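Local coordinates for Rho guanine nucleotide exchange factor 12 (Homo sapiens, PDB 1TXD), which acts as a guanine nucleotide exchange factor for the RhoA GTPase, here represented by its DH and PH domains, at residues A[43-54]-A[69-80]. The protein carries 1 engineered substitution. Numbering follows the deposited sequence.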
ATOM      1  N   LEU A  43       1.682 -12.592  13.603  1.00 19.43           N
ATOM      2  CA  LEU A  43       1.666 -11.250  14.121  1.00 19.15           C
ATOM      3  C   LEU A  43       2.376 -11.238  15.495  1.00 16.78           C
ATOM      4  O   LEU A  43       3.091 -10.266  15.806  1.00 16.73           O
ATOM      5  CB  LEU A  43       0.244 -10.695  14.202  1.00 17.92           C
ATOM      6  CG  LEU A  43      -0.428 -10.305  12.877  1.00 20.24           C
ATOM      7  CD1 LEU A  43      -1.806  -9.685  13.140  1.00 22.38           C
ATOM      8  CD2 LEU A  43       0.389  -9.383  12.054  1.00 20.28           C
ATOM      9  N   LYS A  44       2.217 -12.269  16.282  1.00 17.82           N
ATOM     10  CA  LYS A  44       2.988 -12.366  17.552  1.00 19.16           C
ATOM     11  C   LYS A  44       4.512 -12.499  17.317  1.00 19.69           C
ATOM     12  O   LYS A  44       5.268 -12.055  18.176  1.00 20.15           O
ATOM     13  CB  LYS A  44       2.500 -13.477  18.443  1.00 20.38           C
ATOM     14  CG  LYS A  44       1.049 -13.385  18.883  1.00 23.95           C
ATOM     15  CD  LYS A  44       0.778 -14.366  20.060  1.00 26.00           C
ATOM     16  CE  LYS A  44      -0.506 -14.042  20.804  1.00 26.38           C
ATOM     17  NZ  LYS A  44      -1.149 -15.242  21.367  1.00 27.73           N
ATOM     18  N   VAL A  45       4.954 -13.029  16.162  1.00 19.87           N
ATOM     19  CA  VAL A  45       6.373 -12.995  15.773  1.00 22.40           C
ATOM     20  C   VAL A  45       6.834 -11.561  15.531  1.00 21.82           C
ATOM     21  O   VAL A  45       7.807 -11.184  16.136  1.00 23.28           O
ATOM     22  CB  VAL A  45       6.753 -13.881  14.524  1.00 22.49           C
ATOM     23  CG1 VAL A  45       8.262 -13.697  14.109  1.00 23.99           C
ATOM     24  CG2 VAL A  45       6.487 -15.299  14.770  1.00 23.15           C
ATOM     25  N   LEU A  46       6.202 -10.781  14.622  1.00 21.72           N
ATOM     26  CA  LEU A  46       6.528  -9.363  14.500  1.00 18.69           C
ATOM     27  C   LEU A  46       6.639  -8.742  15.871  1.00 18.73           C
ATOM     28  O   LEU A  46       7.597  -8.000  16.168  1.00 21.06           O
ATOM     29  CB  LEU A  46       5.470  -8.571  13.793  1.00 14.15           C
ATOM     30  CG  LEU A  46       5.621  -8.718  12.268  1.00 15.34           C
ATOM     31  CD1 LEU A  46       4.554  -7.957  11.664  1.00 17.01           C
ATOM     32  CD2 LEU A  46       7.003  -8.127  11.901  1.00 15.70           C
ATOM     33  N   ASP A  47       5.577  -8.892  16.602  1.00 14.42           N
ATOM     34  CA  ASP A  47       5.496  -8.250  17.950  1.00 19.83           C
ATOM     35  C   ASP A  47       6.587  -8.710  18.852  1.00 18.91           C
ATOM     36  O   ASP A  47       7.206  -7.879  19.537  1.00 23.54           O
ATOM     37  CB  ASP A  47       4.092  -8.419  18.593  1.00 17.34           C
ATOM     38  CG  ASP A  47       3.984  -7.778  19.928  1.00 22.48           C
ATOM     39  OD1 ASP A  47       3.828  -8.544  20.899  1.00 22.49           O
ATOM     40  OD2 ASP A  47       4.148  -6.550  20.135  1.00 24.88           O
ATOM     41  N   GLN A  48       6.814  -9.997  18.954  1.00 21.01           N
ATOM     42  CA  GLN A  48       7.632 -10.467  20.108  1.00 23.30           C
ATOM     43  C   GLN A  48       9.123 -10.461  19.747  1.00 24.24           C
ATOM     44  O   GLN A  48       9.971 -10.083  20.566  1.00 21.73           O
ATOM     45  CB  GLN A  48       7.202 -11.843  20.609  1.00 25.58           C
ATOM     46  CG  GLN A  48       5.914 -11.848  21.490  1.00 29.17           C
ATOM     47  CD  GLN A  48       6.022 -10.957  22.723  1.00 31.28           C
ATOM     48  OE1 GLN A  48       6.798 -11.251  23.642  1.00 39.86           O
ATOM     49  NE2 GLN A  48       5.232  -9.884  22.766  1.00 31.63           N
ATOM     50  N   VAL A  49       9.422 -10.794  18.488  1.00 24.43           N
ATOM     51  CA  VAL A  49      10.814 -10.926  18.070  1.00 24.22           C
ATOM     52  C   VAL A  49      11.412  -9.549  17.741  1.00 24.47           C
ATOM     53  O   VAL A  49      12.562  -9.316  18.105  1.00 21.68           O
ATOM     54  CB  VAL A  49      10.992 -11.923  16.907  1.00 23.73           C
ATOM     55  CG1 VAL A  49      12.435 -11.944  16.423  1.00 24.87           C
ATOM     56  CG2 VAL A  49      10.563 -13.310  17.344  1.00 24.72           C
ATOM     57  N   PHE A  50      10.597  -8.658  17.124  1.00 23.03           N
ATOM     58  CA  PHE A  50      11.009  -7.376  16.643  1.00 21.36           C
ATOM     59  C   PHE A  50      10.584  -6.219  17.514  1.00 20.18           C
ATOM     60  O   PHE A  50      11.445  -5.526  18.033  1.00 20.79           O
ATOM     61  CB  PHE A  50      10.566  -7.133  15.162  1.00 18.93           C
ATOM     62  CG  PHE A  50      11.198  -8.077  14.223  1.00 18.99           C
ATOM     63  CD1 PHE A  50      12.484  -7.851  13.737  1.00 16.22           C
ATOM     64  CD2 PHE A  50      10.595  -9.278  13.925  1.00 19.94           C
ATOM     65  CE1 PHE A  50      13.116  -8.781  12.955  1.00 18.05           C
ATOM     66  CE2 PHE A  50      11.228 -10.210  13.110  1.00 20.38           C
ATOM     67  CZ  PHE A  50      12.492  -9.956  12.624  1.00 20.41           C
ATOM     68  N   TYR A  51       9.277  -5.963  17.629  1.00 19.48           N
ATOM     69  CA  TYR A  51       8.809  -4.700  18.127  1.00 18.37           C
ATOM     70  C   TYR A  51       9.108  -4.617  19.615  1.00 19.52           C
ATOM     71  O   TYR A  51       9.728  -3.656  20.076  1.00 20.33           O
ATOM     72  CB  TYR A  51       7.306  -4.513  17.919  1.00 21.47           C
ATOM     73  CG  TYR A  51       6.798  -3.286  18.651  1.00 25.24           C
ATOM     74  CD1 TYR A  51       6.957  -2.031  18.127  1.00 29.56           C
ATOM     75  CD2 TYR A  51       6.294  -3.396  19.945  1.00 31.37           C
ATOM     76  CE1 TYR A  51       6.560  -0.862  18.851  1.00 32.87           C
ATOM     77  CE2 TYR A  51       5.869  -2.257  20.678  1.00 35.60           C
ATOM     78  CZ  TYR A  51       5.981  -0.983  20.086  1.00 35.44           C
ATOM     79  OH  TYR A  51       5.573   0.135  20.797  1.00 39.35           O
ATOM     80  N   GLN A  52       8.688  -5.610  20.352  1.00 18.77           N
ATOM     81  CA  GLN A  52       8.868  -5.555  21.836  1.00 19.53           C
ATOM     82  C   GLN A  52      10.363  -5.449  22.182  1.00 20.53           C
ATOM     83  O   GLN A  52      10.759  -4.562  22.908  1.00 24.59           O
ATOM     84  CB  GLN A  52       8.256  -6.749  22.509  1.00 19.94           C
ATOM     85  CG  GLN A  52       6.689  -6.833  22.598  1.00 21.67           C
ATOM     86  CD  GLN A  52       5.973  -5.583  23.134  1.00 28.34           C
ATOM     87  OE1 GLN A  52       6.339  -5.056  24.231  1.00 32.65           O
ATOM     88  NE2 GLN A  52       4.901  -5.169  22.448  1.00 22.17           N
ATOM     89  N   ARG A  53      11.197  -6.323  21.637  1.00 22.18           N
ATOM     90  CA  ARG A  53      12.658  -6.274  21.858  1.00 24.51           C
ATOM     91  C   ARG A  53      13.344  -4.931  21.518  1.00 23.09           C
ATOM     92  O   ARG A  53      14.075  -4.387  22.326  1.00 19.92           O
ATOM     93  CB  ARG A  53      13.352  -7.383  21.056  1.00 27.64           C
ATOM     94  CG  ARG A  53      13.046  -8.796  21.539  1.00 35.66           C
ATOM     95  CD  ARG A  53      14.224  -9.437  22.260  1.00 41.09           C
ATOM     96  NE  ARG A  53      13.976 -10.821  22.626  1.00 46.39           N
ATOM     97  CZ  ARG A  53      14.862 -11.599  23.256  1.00 50.78           C
ATOM     98  NH1 ARG A  53      16.081 -11.132  23.574  1.00 51.12           N
ATOM     99  NH2 ARG A  53      14.535 -12.863  23.552  1.00 53.03           N
ATOM    100  N   VAL A  54      13.115  -4.400  20.316  1.00 20.99           N
ATOM    101  CA  VAL A  54      13.755  -3.169  19.917  1.00 22.47           C
ATOM    102  C   VAL A  54      13.310  -1.997  20.763  1.00 24.01           C
ATOM    103  O   VAL A  54      14.066  -1.084  21.026  1.00 23.43           O
ATOM    104  CB  VAL A  54      13.468  -2.847  18.418  1.00 21.77           C
ATOM    105  CG1 VAL A  54      12.153  -2.142  18.237  1.00 23.61           C
ATOM    106  CG2 VAL A  54      14.559  -1.957  17.871  1.00 23.57           C
ATOM    107  N   PHE A  69       6.633   0.286  12.611  1.00 18.17           N
ATOM    108  CA  PHE A  69       5.609  -0.605  13.167  1.00 20.45           C
ATOM    109  C   PHE A  69       4.204  -0.065  13.298  1.00 20.20           C
ATOM    110  O   PHE A  69       3.260  -0.836  13.533  1.00 21.16           O
ATOM    111  CB  PHE A  69       6.059  -1.016  14.603  1.00 17.31           C
ATOM    112  CG  PHE A  69       7.341  -1.778  14.627  1.00 22.56           C
ATOM    113  CD1 PHE A  69       7.406  -3.077  14.066  1.00 20.98           C
ATOM    114  CD2 PHE A  69       8.494  -1.224  15.230  1.00 20.84           C
ATOM    115  CE1 PHE A  69       8.635  -3.792  14.054  1.00 23.60           C
ATOM    116  CE2 PHE A  69       9.731  -1.912  15.225  1.00 20.05           C
ATOM    117  CZ  PHE A  69       9.801  -3.218  14.677  1.00 19.14           C
ATOM    118  N   SER A  70       4.064   1.263  13.250  1.00 20.20           N
ATOM    119  CA  SER A  70       2.769   1.953  13.278  1.00 15.82           C
ATOM    120  C   SER A  70       1.831   1.311  14.250  1.00 15.15           C
ATOM    121  O   SER A  70       2.084   1.237  15.522  1.00 14.22           O
ATOM    122  CB  SER A  70       2.224   2.105  11.840  1.00 13.80           C
ATOM    123  OG  SER A  70       1.915   0.818  11.215  1.00 21.37           O
ATOM    124  N   ASN A  71       0.729   0.828  13.710  1.00 19.38           N
ATOM    125  CA  ASN A  71      -0.376   0.292  14.517  1.00 19.23           C
ATOM    126  C   ASN A  71      -0.367  -1.218  14.559  1.00 19.72           C
ATOM    127  O   ASN A  71      -1.399  -1.800  14.675  1.00 19.07           O
ATOM    128  CB  ASN A  71      -1.722   0.796  14.028  1.00 20.77           C
ATOM    129  CG  ASN A  71      -2.102   0.205  12.711  1.00 19.34           C
ATOM    130  OD1 ASN A  71      -1.240  -0.218  11.971  1.00 18.17           O
ATOM    131  ND2 ASN A  71      -3.399   0.039  12.470  1.00 19.83           N
ATOM    132  N   LEU A  72       0.823  -1.827  14.522  1.00 19.68           N
ATOM    133  CA  LEU A  72       0.999  -3.243  14.835  1.00 21.05           C
ATOM    134  C   LEU A  72       0.212  -3.716  16.103  1.00 20.01           C
ATOM    135  O   LEU A  72      -0.458  -4.748  16.079  1.00 15.55           O
ATOM    136  CB  LEU A  72       2.493  -3.628  15.094  1.00 20.11           C
ATOM    137  CG  LEU A  72       2.673  -5.130  15.360  1.00 21.63           C
ATOM    138  CD1 LEU A  72       2.155  -5.990  14.165  1.00 22.14           C
ATOM    139  CD2 LEU A  72       4.171  -5.425  15.568  1.00 26.25           C
ATOM    140  N   GLU A  73       0.268  -2.944  17.148  1.00 20.85           N
ATOM    141  CA  GLU A  73      -0.434  -3.278  18.421  1.00 24.57           C
ATOM    142  C   GLU A  73      -1.976  -3.499  18.151  1.00 25.78           C
ATOM    143  O   GLU A  73      -2.572  -4.446  18.641  1.00 25.02           O
ATOM    144  CB  GLU A  73      -0.250  -2.132  19.384  1.00 23.77           C
ATOM    145  CG  GLU A  73      -0.653  -2.308  20.848  1.00 30.04           C
ATOM    146  CD  GLU A  73      -0.472  -0.994  21.630  1.00 32.99           C
ATOM    147  OE1 GLU A  73      -1.408  -0.504  22.303  1.00 39.71           O
ATOM    148  OE2 GLU A  73       0.633  -0.401  21.589  1.00 40.05           O
ATOM    149  N   ASP A  74      -2.581  -2.661  17.310  1.00 23.64           N
ATOM    150  CA  ASP A  74      -4.029  -2.782  17.086  1.00 22.75           C
ATOM    151  C   ASP A  74      -4.355  -3.871  16.095  1.00 19.75           C
ATOM    152  O   ASP A  74      -5.371  -4.513  16.206  1.00 16.57           O
ATOM    153  CB  ASP A  74      -4.696  -1.492  16.618  1.00 19.13           C
ATOM    154  CG  ASP A  74      -4.280  -0.282  17.374  1.00 18.53           C
ATOM    155  OD1 ASP A  74      -4.072  -0.238  18.686  1.00 19.30           O
ATOM    156  OD2 ASP A  74      -4.214   0.746  16.694  1.00 12.50           O
ATOM    157  N   ILE A  75      -3.534  -4.112  15.104  1.00 22.77           N
ATOM    158  CA  ILE A  75      -3.893  -5.211  14.184  1.00 23.99           C
ATOM    159  C   ILE A  75      -3.682  -6.516  14.938  1.00 21.82           C
ATOM    160  O   ILE A  75      -4.435  -7.464  14.790  1.00 22.16           O
ATOM    161  CB  ILE A  75      -3.198  -5.219  12.807  1.00 24.85           C
ATOM    162  CG1 ILE A  75      -1.732  -5.015  12.925  1.00 28.35           C
ATOM    163  CG2 ILE A  75      -3.805  -4.124  11.797  1.00 24.65           C
ATOM    164  CD1 ILE A  75      -1.034  -5.651  11.801  1.00 27.11           C
ATOM    165  N   LEU A  76      -2.678  -6.549  15.780  1.00 21.79           N
ATOM    166  CA  LEU A  76      -2.528  -7.658  16.694  1.00 21.89           C
ATOM    167  C   LEU A  76      -3.759  -7.940  17.549  1.00 20.75           C
ATOM    168  O   LEU A  76      -4.222  -9.085  17.533  1.00 17.56           O
ATOM    169  CB  LEU A  76      -1.288  -7.548  17.550  1.00 22.33           C
ATOM    170  CG  LEU A  76      -1.029  -8.619  18.605  1.00 22.79           C
ATOM    171  CD1 LEU A  76      -0.835 -10.015  18.010  1.00 21.55           C
ATOM    172  CD2 LEU A  76       0.196  -8.244  19.431  1.00 23.86           C
ATOM    173  N   GLN A  77      -4.211  -6.966  18.357  1.00 21.48           N
ATOM    174  CA  GLN A  77      -5.372  -7.152  19.275  1.00 21.60           C
ATOM    175  C   GLN A  77      -6.644  -7.484  18.450  1.00 19.29           C
ATOM    176  O   GLN A  77      -7.420  -8.296  18.827  1.00 18.88           O
ATOM    177  CB  GLN A  77      -5.604  -5.903  20.145  1.00 25.00           C
ATOM    178  CG  GLN A  77      -5.020  -5.920  21.603  1.00 31.39           C
ATOM    179  CD  GLN A  77      -4.467  -7.297  22.063  1.00 34.76           C
ATOM    180  OE1 GLN A  77      -5.246  -8.216  22.363  1.00 39.74           O
ATOM    181  NE2 GLN A  77      -3.140  -7.435  22.093  1.00 32.18           N
ATOM    182  N   LEU A  78      -6.790  -6.900  17.274  1.00 16.31           N
ATOM    183  CA  LEU A  78      -7.910  -7.172  16.422  1.00 18.33           C
ATOM    184  C   LEU A  78      -8.031  -8.647  15.999  1.00 18.25           C
ATOM    185  O   LEU A  78      -9.091  -9.292  16.193  1.00 16.89           O
ATOM    186  CB  LEU A  78      -7.848  -6.263  15.201  1.00 20.17           C
ATOM    187  CG  LEU A  78      -9.001  -6.361  14.223  1.00 21.93           C
ATOM    188  CD1 LEU A  78      -9.117  -5.143  13.423  1.00 23.15           C
ATOM    189  CD2 LEU A  78      -8.880  -7.568  13.329  1.00 24.88           C
ATOM    190  N   HIS A  79      -6.929  -9.193  15.515  1.00 17.21           N
ATOM    191  CA  HIS A  79      -6.841 -10.579  15.056  1.00 17.82           C
ATOM    192  C   HIS A  79      -6.846 -11.585  16.213  1.00 19.60           C
ATOM    193  O   HIS A  79      -7.478 -12.662  16.080  1.00 21.73           O
ATOM    194  CB  HIS A  79      -5.657 -10.746  14.130  1.00 19.37           C
ATOM    195  CG  HIS A  79      -5.878 -10.156  12.771  1.00 19.33           C
ATOM    196  ND1 HIS A  79      -6.648 -10.761  11.801  1.00 20.80           N
ATOM    197  CD2 HIS A  79      -5.406  -9.017  12.211  1.00 22.42           C
ATOM    198  CE1 HIS A  79      -6.674 -10.008  10.721  1.00 19.62           C
ATOM    199  NE2 HIS A  79      -5.906  -8.951  10.934  1.00 18.97           N
ATOM    200  N   ILE A  80      -6.262 -11.252  17.357  1.00 16.68           N
ATOM    201  CA  ILE A  80      -6.515 -12.073  18.553  1.00 17.26           C
ATOM    202  C   ILE A  80      -8.037 -12.093  18.940  1.00 20.60           C
ATOM    203  O   ILE A  80      -8.582 -13.166  19.217  1.00 19.85           O
ATOM    204  CB  ILE A  80      -5.699 -11.592  19.734  1.00 16.14           C
ATOM    205  CG1 ILE A  80      -4.227 -11.931  19.560  1.00 19.61           C
ATOM    206  CG2 ILE A  80      -6.208 -12.207  21.100  1.00 18.66           C
ATOM    207  CD1 ILE A  80      -3.313 -11.152  20.490  1.00 21.46           C
TER
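F69 lies against one turn of the helix in 43-54, with the CB of Y51 over the centre of its ring. This is a CH-pi contact, 4.0 Å from Y51 CB to the F69 ring centroid. The Y51 ring then turns its edge to the same F69 ring in an offset edge-to-face pair, planes at 85°. Its closest atoms are Y51 CD1 and F69 CD2, 3.4 Å apart. F50 CB and V54 CG1 approach the F69 ring obliquely. The Y51 ring reaches F69 because its CG is anti to the backbone N (chi1 171°).

Two leucines interlock further along as knobs into holes. L72 enters among L43, L46, D47 and Y51, with its CD2 3.8 Å from L46 CB. L43 enters among L72, I75, L76 and H79. L43 CD1 meets H79 CD2 at 3.8 Å, and L43 CD2 meets I75 CD1 at 4.0 Å. L76 spreads its two methyls: CD1 touches L43 CB and K44 CG, while CD2 packs on the D47 carboxylate.

No hydrogen bond crosses the contact. Within 43-54, two amides hold the D47 carboxylate. Q52 NE2 gives a nearly straight 2.8 Å bond to the syn lone pair of D47 OD2. Q48 NE2 reaches D47 OD1 from above the carboxylate plane. A pi-type turn spans 46-52, where L46 O accepts from both F50 N and Y51 N.

The H79 ring is fixed by hydrogen bonds to E36 and Q170. Segments 43-54 and 72-80 run at 138° to each other. They pack the long helix 20-57 against helix 72-90 within the helical DH domain. Helices 143-154 and 163-166 pack on F50, and helix 112-126 meets I75.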